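Local structure of enoyl-CoA hydratase/isomerase family protein (Mycobacterium tuberculosis, 4FN7) at residues R9-A14 with A191-A196; P138-E143 with T216-G221. The protein probably acts as an enoyl-CoA hydratase or isomerase of the crotonase superfamily, working on the double bond of unsaturated acyl-CoA in lipid metabolism. All blocks are in the same frame, centred on the assembly; numbering follows the deposited sequence. Where two conformers were deposited one is given.

How the contacts relate
The two contacts lie on opposite sides of the chain's centre, with their own centres about 29 Å apart, and share no helix or strand. Contact 1 joins the turn between strands 5-10 and 13-18 to the C-terminal part of helix 184-195; it is partly buried, and a salt bridge on its outer side stands over apolar packing. Contact 2 is a buried meeting of two helices, 139-148 and 200-223, with no direct hydrogen bond between its segments, where small residues let the backbones come close. Although helices 184-195 and 200-223 follow each other in the chain, the first packs beside the sheet and the second against another helix.

Contact 1 of 2, residues R9-A14 with A191-A196; sequences RKDSIA and AAREFA
Arg193 reaches from its helix across to the turn at Lys10-Ile13 and has more surface buried here than any other residue of the contact. Its CG lies anti to the carbonyl carbon (chi1 -70°) and the chain runs extended as far as NE, which carries the guanidinium past Ser12 to the carboxylate of Asp11. Arg193 was modelled in two conformers; in the one described the grip is side-on: NE of Arg193 donates to OD2 of Asp11 at 2.8 Å, and NH2 of Arg193 donates to OD1 of Asp11 at 3.0 Å. Both bonds are nearly straight and use the syn lone pairs, with the two flat groups only 25° from coplanar. This pair of bonds would set the rotation of the guanidinium. Asp11 OD2 also accepts from the backbone N of Ser12, which meets it from above the carboxylate plane, so the acid is held to its own turn, a type II' beta turn, while it binds the helix.

Ile13 supplies the apolar half. Its CD1 sits over the centre of one guanidinium face, 3.9 Å from Arg193 CZ, while CG2 of Ile13 packs at 3.8 Å from CG of Arg193 and also touches the methyl of Ala192. A branched side chain suits this place because one arm packs on the arginine's aliphatic part while the longer covers the guanidinium; alanine at 192 lets the helix come close. At the side, a water joins Ser12 OG to the carbonyl oxygen of Arg193, to which it donates at 2.7 Å.

The ammonium of Lys10 turns instead to Glu189, one turn before Arg193, in a second salt bridge between the same elements. Beneath the charged outer side, Ile13 and Ala192 both rest on Ala48 and Val50, so the hairpin of strands 5-10 and 13-18 and helix 184-195 meet over strand 48-52.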
ATOM      1  N   ARG A   9     -20.651  -5.273 -28.960  1.00 17.42           N
ATOM      2  CA  ARG A   9     -20.819  -3.867 -28.628  1.00 19.91           C
ATOM      3  C   ARG A   9     -22.248  -3.618 -28.157  1.00 22.79           C
ATOM      4  O   ARG A   9     -23.208  -4.002 -28.826  1.00 26.06           O
ATOM      5  CB  ARG A   9     -20.472  -2.965 -29.816  1.00 23.18           C
ATOM      6  CG  ARG A   9     -20.668  -1.481 -29.512  1.00 28.11           C
ATOM      7  CD  ARG A   9     -19.991  -0.574 -30.530  1.00 32.63           C
ATOM      8  NE  ARG A   9     -20.506  -0.762 -31.882  1.00 34.92           N
ATOM      9  CZ  ARG A   9     -20.291   0.081 -32.888  1.00 35.96           C
ATOM     10  NH1 ARG A   9     -19.577   1.182 -32.693  1.00 38.35           N
ATOM     11  NH2 ARG A   9     -20.797  -0.169 -34.088  1.00 34.28           N
ATOM     12  N   LYS A  10     -22.378  -2.998 -26.990  1.00 21.55           N
ATOM     13  CA  LYS A  10     -23.675  -2.612 -26.448  1.00 23.73           C
ATOM     14  C   LYS A  10     -23.619  -1.138 -26.089  1.00 22.63           C
ATOM     15  O   LYS A  10     -23.025  -0.764 -25.077  1.00 24.80           O
ATOM     16  CB  LYS A  10     -24.000  -3.407 -25.183  1.00 27.41           C
ATOM     17  CG  LYS A  10     -23.839  -4.910 -25.294  1.00 30.41           C
ATOM     18  CD  LYS A  10     -24.125  -5.555 -23.945  1.00 33.65           C
ATOM     19  CE  LYS A  10     -23.885  -7.052 -23.968  1.00 36.09           C
ATOM     20  NZ  LYS A  10     -24.121  -7.649 -22.626  1.00 38.97           N
ATOM     21  N   ASP A  11     -24.244  -0.307 -26.917  1.00 24.94           N
ATOM     22  CA  ASP A  11     -24.207   1.145 -26.749  1.00 26.72           C
ATOM     23  C   ASP A  11     -22.812   1.677 -26.415  1.00 24.86           C
ATOM     24  O   ASP A  11     -21.903   1.626 -27.245  1.00 25.63           O
ATOM     25  CB  ASP A  11     -25.247   1.618 -25.721  1.00 29.63           C
ATOM     26  CG  ASP A  11     -25.215   0.815 -24.433  1.00 32.51           C
ATOM     27  OD1 ASP A  11     -25.822  -0.277 -24.402  1.00 35.44           O
ATOM     28  OD2 ASP A  11     -24.593   1.274 -23.450  1.00 34.75           O
ATOM     29  N   SER A  12     -22.642   2.184 -25.201  1.00 22.13           N
ATOM     30  CA  SER A  12     -21.399   2.854 -24.842  1.00 20.81           C
ATOM     31  C   SER A  12     -20.259   1.895 -24.502  1.00 17.85           C
ATOM     32  O   SER A  12     -19.138   2.337 -24.262  1.00 21.23           O
ATOM     33  CB  SER A  12     -21.625   3.824 -23.678  1.00 21.34           C
ATOM     34  OG  SER A  12     -22.034   3.131 -22.509  1.00 21.61           O
ATOM     35  N   ILE A  13     -20.530   0.592 -24.471  1.00 14.02           N
ATOM     36  CA  ILE A  13     -19.501  -0.351 -24.042  1.00 14.65           C
ATOM     37  C   ILE A  13     -19.301  -1.521 -24.998  1.00 13.74           C
ATOM     38  O   ILE A  13     -20.149  -1.812 -25.842  1.00 15.45           O
ATOM     39  CB  ILE A  13     -19.781  -0.894 -22.616  1.00 14.94           C
ATOM     40  CG1 ILE A  13     -20.990  -1.833 -22.612  1.00 15.88           C
ATOM     41  CG2 ILE A  13     -19.957   0.260 -21.640  1.00 16.28           C
ATOM     42  CD1 ILE A  13     -21.247  -2.495 -21.267  1.00 17.04           C
ATOM     43  N   ALA A  14     -18.151  -2.170 -24.873  1.00 13.00           N
ATOM     44  CA  ALA A  14     -17.913  -3.449 -25.522  1.00 13.59           C
ATOM     45  C   ALA A  14     -17.769  -4.499 -24.433  1.00 11.79           C
ATOM     46  O   ALA A  14     -17.117  -4.255 -23.415  1.00 14.51           O
ATOM     47  CB  ALA A  14     -16.656  -3.397 -26.376  1.00 16.59           C
ATOM     48  N   ALA A 191     -21.173  -0.515 -14.116  1.00 12.10           N
ATOM     49  CA  ALA A 191     -20.021   0.279 -13.718  1.00 11.74           C
ATOM     50  C   ALA A 191     -19.310   0.841 -14.950  1.00 11.78           C
ATOM     51  O   ALA A 191     -18.942   2.016 -14.976  1.00 11.85           O
ATOM     52  CB  ALA A 191     -19.064  -0.555 -12.872  1.00 12.16           C
ATOM     53  N   ALA A 192     -19.123   0.001 -15.965  1.00 10.54           N
ATOM     54  CA  ALA A 192     -18.503   0.441 -17.210  1.00 11.17           C
ATOM     55  C   ALA A 192     -19.279   1.606 -17.841  1.00 11.56           C
ATOM     56  O   ALA A 192     -18.678   2.589 -18.277  1.00 11.75           O
ATOM     57  CB  ALA A 192     -18.380  -0.716 -18.181  1.00 11.53           C
ATOM     58  N   ARG A 193     -20.609   1.512 -17.863  1.00 11.51           N
ATOM     59  CA  ARG A 193     -21.417   2.586 -18.425  0.50 13.33           C
ATOM     60  C   ARG A 193     -21.249   3.875 -17.624  1.00 12.68           C
ATOM     61  O   ARG A 193     -21.204   4.962 -18.203  1.00 14.51           O
ATOM     62  CB  ARG A 193     -22.885   2.164 -18.547  0.50 13.56           C
ATOM     63  CG  ARG A 193     -23.114   1.112 -19.630  0.50 16.08           C
ATOM     64  CD  ARG A 193     -24.586   0.769 -19.800  0.50 19.66           C
ATOM     65  NE  ARG A 193     -24.815  -0.056 -20.983  0.50 20.42           N
ATOM     66  CZ  ARG A 193     -24.955  -1.377 -20.964  0.50 22.09           C
ATOM     67  NH1 ARG A 193     -24.898  -2.037 -19.817  0.50 23.73           N
ATOM     68  NH2 ARG A 193     -25.161  -2.040 -22.095  0.50 21.55           N
ATOM     69  N   GLU A 194     -21.130   3.754 -16.301  1.00 12.68           N
ATOM     70  CA  GLU A 194     -20.858   4.910 -15.453  0.56 12.53           C
ATOM     71  C   GLU A 194     -19.499   5.534 -15.784  1.00 12.09           C
ATOM     72  O   GLU A 194     -19.386   6.749 -15.971  1.00 13.08           O
ATOM     73  CB  GLU A 194     -20.916   4.522 -13.972  0.56 13.58           C
ATOM     74  CG  GLU A 194     -20.537   5.641 -13.013  0.56 15.61           C
ATOM     75  CD  GLU A 194     -20.279   5.137 -11.605  0.56 19.72           C
ATOM     76  OE1 GLU A 194     -20.523   3.940 -11.349  0.56 20.52           O
ATOM     77  OE2 GLU A 194     -19.823   5.936 -10.760  0.56 21.20           O
ATOM     78  N   PHE A 195     -18.460   4.709 -15.856  1.00 12.27           N
ATOM     79  CA  PHE A 195     -17.115   5.225 -16.111  1.00 11.01           C
ATOM     80  C   PHE A 195     -16.976   5.827 -17.510  1.00 11.27           C
ATOM     81  O   PHE A 195     -16.152   6.713 -17.729  1.00 12.60           O
ATOM     82  CB  PHE A 195     -16.057   4.139 -15.882  1.00 10.44           C
ATOM     83  CG  PHE A 195     -16.077   3.547 -14.497  1.00 10.77           C
ATOM     84  CD1 PHE A 195     -16.326   4.332 -13.379  1.00 12.61           C
ATOM     85  CD2 PHE A 195     -15.859   2.193 -14.323  1.00 12.64           C
ATOM     86  CE1 PHE A 195     -16.339   3.767 -12.111  1.00 13.83           C
ATOM     87  CE2 PHE A 195     -15.874   1.625 -13.064  1.00 14.24           C
ATOM     88  CZ  PHE A 195     -16.111   2.408 -11.955  1.00 14.99           C
ATOM     89  N   ALA A 196     -17.779   5.344 -18.452  1.00 12.23           N
ATOM     90  CA  ALA A 196     -17.807   5.933 -19.791  1.00 13.24           C
ATOM     91  C   ALA A 196     -18.241   7.401 -19.746  1.00 14.32           C
ATOM     92  O   ALA A 196     -17.993   8.156 -20.690  1.00 15.80           O
ATOM     93  CB  ALA A 196     -18.715   5.132 -20.714  1.00 14.35           C
TER
HETATM   94  O   HOH W   1     -22.400   5.259 -20.646  0.72 18.69           O

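Contact 2 of 2, residues P138-E143 with T216-G221; sequences PYAALE and TAIRAG
Glu143 lies along helix 200-223, where its side chain meets Ile218 and then Ala217. CB of Glu143 touches CG1 of Ile218 at 3.8 Å. CG of Glu143, set anti to the carbonyl carbon, lies 3.6 Å from CB of Ala217. A bend at the next torsion (chi2 -69°) folds the chain so that the carboxylate stays beside the same methyl: CD of Glu143 is 3.5 Å from Ala217 CB, and OE1 of Glu143 is 3.6 Å from it. OE2 stands slightly farther off and forms a salt bridge with Lys146, one turn on in its own helix. Glutamate suits this border because its methylene groups can pack against Ile218 and Ala217 while its charged end is paired with a lysine.

Closer to the start of helix 139-148 the backbones themselves approach. Ala140 and Gly221 have their CA atoms 4.4 Å apart, and the methyl of Ala140 rests on the bare CA of Gly221 at 4.1 Å. Glycine suits the place because, with no side chain, its CA can lie against the backbone of the facing helix. The N-H of Ala140, in the first turn of its helix, donates to a water at 2.8 Å, and that water can also donate to the carbonyl oxygen of Gly221, one of several acceptors competing for its protons. Ile218 fills the neighbouring level, with CG1 near the carbonyl oxygen of Ala140 and its side chain also packing on Leu90 of helix 73-90.

Helix 73-90 borders this pair, with Phe83 against Ala140, and Tyr139 makes a cation-pi contact with Arg209 of the third subunit. The segments run nearly antiparallel (161°), their axes only 8.0 Å apart, a close helix packing made possible by alanine and glycine. It joins the long helix 200-223 to helix 139-148 within the helical part of this crotonase-superfamily subunit, beside a trimer interface.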
ATOM      1  N   PRO A 138       7.519 -14.287 -12.648  1.00 11.25           N
ATOM      2  CA  PRO A 138       8.224 -13.346 -13.523  1.00 11.37           C
ATOM      3  C   PRO A 138       8.157 -11.909 -13.021  1.00 10.20           C
ATOM      4  O   PRO A 138       7.168 -11.499 -12.398  1.00 11.18           O
ATOM      5  CB  PRO A 138       7.467 -13.474 -14.847  1.00 13.25           C
ATOM      6  CG  PRO A 138       6.937 -14.868 -14.830  1.00 13.87           C
ATOM      7  CD  PRO A 138       6.534 -15.088 -13.395  1.00 11.51           C
ATOM      8  N   TYR A 139       9.204 -11.146 -13.307  1.00 11.20           N
ATOM      9  CA  TYR A 139       9.236  -9.744 -12.900  1.00 11.91           C
ATOM     10  C   TYR A 139       8.018  -8.952 -13.383  1.00 10.48           C
ATOM     11  O   TYR A 139       7.474  -8.144 -12.631  1.00 11.07           O
ATOM     12  CB  TYR A 139      10.535  -9.074 -13.347  1.00 13.75           C
ATOM     13  CG  TYR A 139      11.742  -9.496 -12.536  1.00 15.49           C
ATOM     14  CD1 TYR A 139      11.928  -9.031 -11.240  1.00 15.92           C
ATOM     15  CD2 TYR A 139      12.697 -10.355 -13.066  1.00 17.34           C
ATOM     16  CE1 TYR A 139      13.036  -9.411 -10.492  1.00 16.83           C
ATOM     17  CE2 TYR A 139      13.807 -10.736 -12.329  1.00 17.03           C
ATOM     18  CZ  TYR A 139      13.968 -10.260 -11.043  1.00 16.65           C
ATOM     19  OH  TYR A 139      15.067 -10.635 -10.304  1.00 19.18           O
ATOM     20  N   ALA A 140       7.578  -9.181 -14.617  1.00 11.66           N
ATOM     21  CA  ALA A 140       6.428  -8.436 -15.129  1.00 11.16           C
ATOM     22  C   ALA A 140       5.178  -8.712 -14.297  1.00  9.70           C
ATOM     23  O   ALA A 140       4.385  -7.807 -14.036  1.00 10.18           O
ATOM     24  CB  ALA A 140       6.183  -8.737 -16.607  1.00 13.08           C
ATOM     25  N   ALA A 141       5.005  -9.964 -13.880  1.00 10.18           N
ATOM     26  CA  ALA A 141       3.864 -10.348 -13.054  1.00  9.64           C
ATOM     27  C   ALA A 141       3.947  -9.708 -11.680  1.00  9.83           C
ATOM     28  O   ALA A 141       2.945  -9.236 -11.135  1.00 10.41           O
ATOM     29  CB  ALA A 141       3.788 -11.864 -12.924  1.00 10.53           C
ATOM     30  N   LEU A 142       5.148  -9.707 -11.107  1.00  9.60           N
ATOM     31  CA  LEU A 142       5.355  -9.035  -9.831  1.00  9.64           C
ATOM     32  C   LEU A 142       4.942  -7.566  -9.903  1.00  9.78           C
ATOM     33  O   LEU A 142       4.283  -7.053  -9.004  1.00 10.71           O
ATOM     34  CB  LEU A 142       6.814  -9.166  -9.371  1.00  9.96           C
ATOM     35  CG  LEU A 142       7.257 -10.575  -8.963  1.00  9.77           C
ATOM     36  CD1 LEU A 142       8.758 -10.607  -8.699  1.00 12.31           C
ATOM     37  CD2 LEU A 142       6.492 -11.040  -7.737  1.00 11.61           C
ATOM     38  N   GLU A 143       5.324  -6.896 -10.982  1.00  9.77           N
ATOM     39  CA  GLU A 143       5.011  -5.477 -11.127  1.00  9.67           C
ATOM     40  C   GLU A 143       3.504  -5.236 -11.255  1.00  9.63           C
ATOM     41  O   GLU A 143       2.974  -4.262 -10.711  1.00 10.45           O
ATOM     42  CB  GLU A 143       5.776  -4.894 -12.311  1.00 11.22           C
ATOM     43  CG  GLU A 143       7.291  -4.928 -12.109  1.00 14.09           C
ATOM     44  CD  GLU A 143       7.772  -3.974 -11.017  1.00 17.65           C
ATOM     45  OE1 GLU A 143       7.040  -3.021 -10.679  1.00 19.80           O
ATOM     46  OE2 GLU A 143       8.891  -4.172 -10.494  1.00 21.71           O
ATOM     47  N   THR A 216       6.634   1.124 -17.044  1.00 11.17           N
ATOM     48  CA  THR A 216       8.040   1.055 -17.408  1.00 13.65           C
ATOM     49  C   THR A 216       8.651  -0.266 -16.945  1.00 13.29           C
ATOM     50  O   THR A 216       9.398  -0.913 -17.680  1.00 13.73           O
ATOM     51  CB  THR A 216       8.796   2.234 -16.792  1.00 15.37           C
ATOM     52  OG1 THR A 216       8.285   3.452 -17.347  1.00 16.33           O
ATOM     53  CG2 THR A 216      10.293   2.137 -17.071  1.00 17.19           C
ATOM     54  N   ALA A 217       8.319  -0.674 -15.727  1.00 12.16           N
ATOM     55  CA  ALA A 217       8.867  -1.910 -15.175  1.00 13.17           C
ATOM     56  C   ALA A 217       8.278  -3.155 -15.848  1.00 13.17           C
ATOM     57  O   ALA A 217       8.968  -4.160 -16.026  1.00 13.84           O
ATOM     58  CB  ALA A 217       8.671  -1.960 -13.673  1.00 13.31           C
ATOM     59  N   ILE A 218       7.008  -3.093 -16.225  1.00 11.15           N
ATOM     60  CA  ILE A 218       6.396  -4.183 -16.972  1.00 11.08           C
ATOM     61  C   ILE A 218       7.070  -4.334 -18.334  1.00 11.63           C
ATOM     62  O   ILE A 218       7.377  -5.443 -18.758  1.00 12.82           O
ATOM     63  CB  ILE A 218       4.878  -3.974 -17.112  1.00 10.02           C
ATOM     64  CG1 ILE A 218       4.208  -4.153 -15.745  1.00 11.42           C
ATOM     65  CG2 ILE A 218       4.287  -4.948 -18.114  1.00 12.00           C
ATOM     66  CD1 ILE A 218       2.773  -3.653 -15.679  1.00 11.27           C
ATOM     67  N   ARG A 219       7.325  -3.215 -19.000  1.00 12.75           N
ATOM     68  CA  ARG A 219       8.056  -3.235 -20.259  1.00 14.66           C
ATOM     69  C   ARG A 219       9.419  -3.903 -20.080  1.00 15.08           C
ATOM     70  O   ARG A 219       9.814  -4.752 -20.878  1.00 16.00           O
ATOM     71  CB  ARG A 219       8.229  -1.813 -20.796  1.00 17.48           C
ATOM     72  CG  ARG A 219       9.072  -1.710 -22.052  1.00 20.61           C
ATOM     73  CD  ARG A 219       8.485  -2.541 -23.178  1.00 23.53           C
ATOM     74  NE  ARG A 219       7.063  -2.267 -23.343  1.00 23.75           N
ATOM     75  CZ  ARG A 219       6.212  -3.073 -23.968  1.00 23.28           C
ATOM     76  NH1 ARG A 219       6.637  -4.215 -24.493  1.00 24.26           N
ATOM     77  NH2 ARG A 219       4.931  -2.737 -24.059  1.00 22.08           N
ATOM     78  N   ALA A 220      10.139  -3.515 -19.030  1.00 14.59           N
ATOM     79  CA  ALA A 220      11.435  -4.121 -18.751  1.00 15.51           C
ATOM     80  C   ALA A 220      11.281  -5.616 -18.503  1.00 15.86           C
ATOM     81  O   ALA A 220      12.127  -6.412 -18.908  1.00 17.38           O
ATOM     82  CB  ALA A 220      12.094  -3.451 -17.555  1.00 16.09           C
ATOM     83  N   GLY A 221      10.202  -5.993 -17.827  1.00 16.00           N
ATOM     84  CA  GLY A 221       9.942  -7.387 -17.523  1.00 14.31           C
ATOM     85  C   GLY A 221       9.638  -8.207 -18.761  1.00 14.10           C
ATOM     86  O   GLY A 221      10.023  -9.372 -18.861  1.00 15.28           O
TER
HETATM   87  O   HOH W   2       9.041 -10.646 -16.535  1.00 17.91           O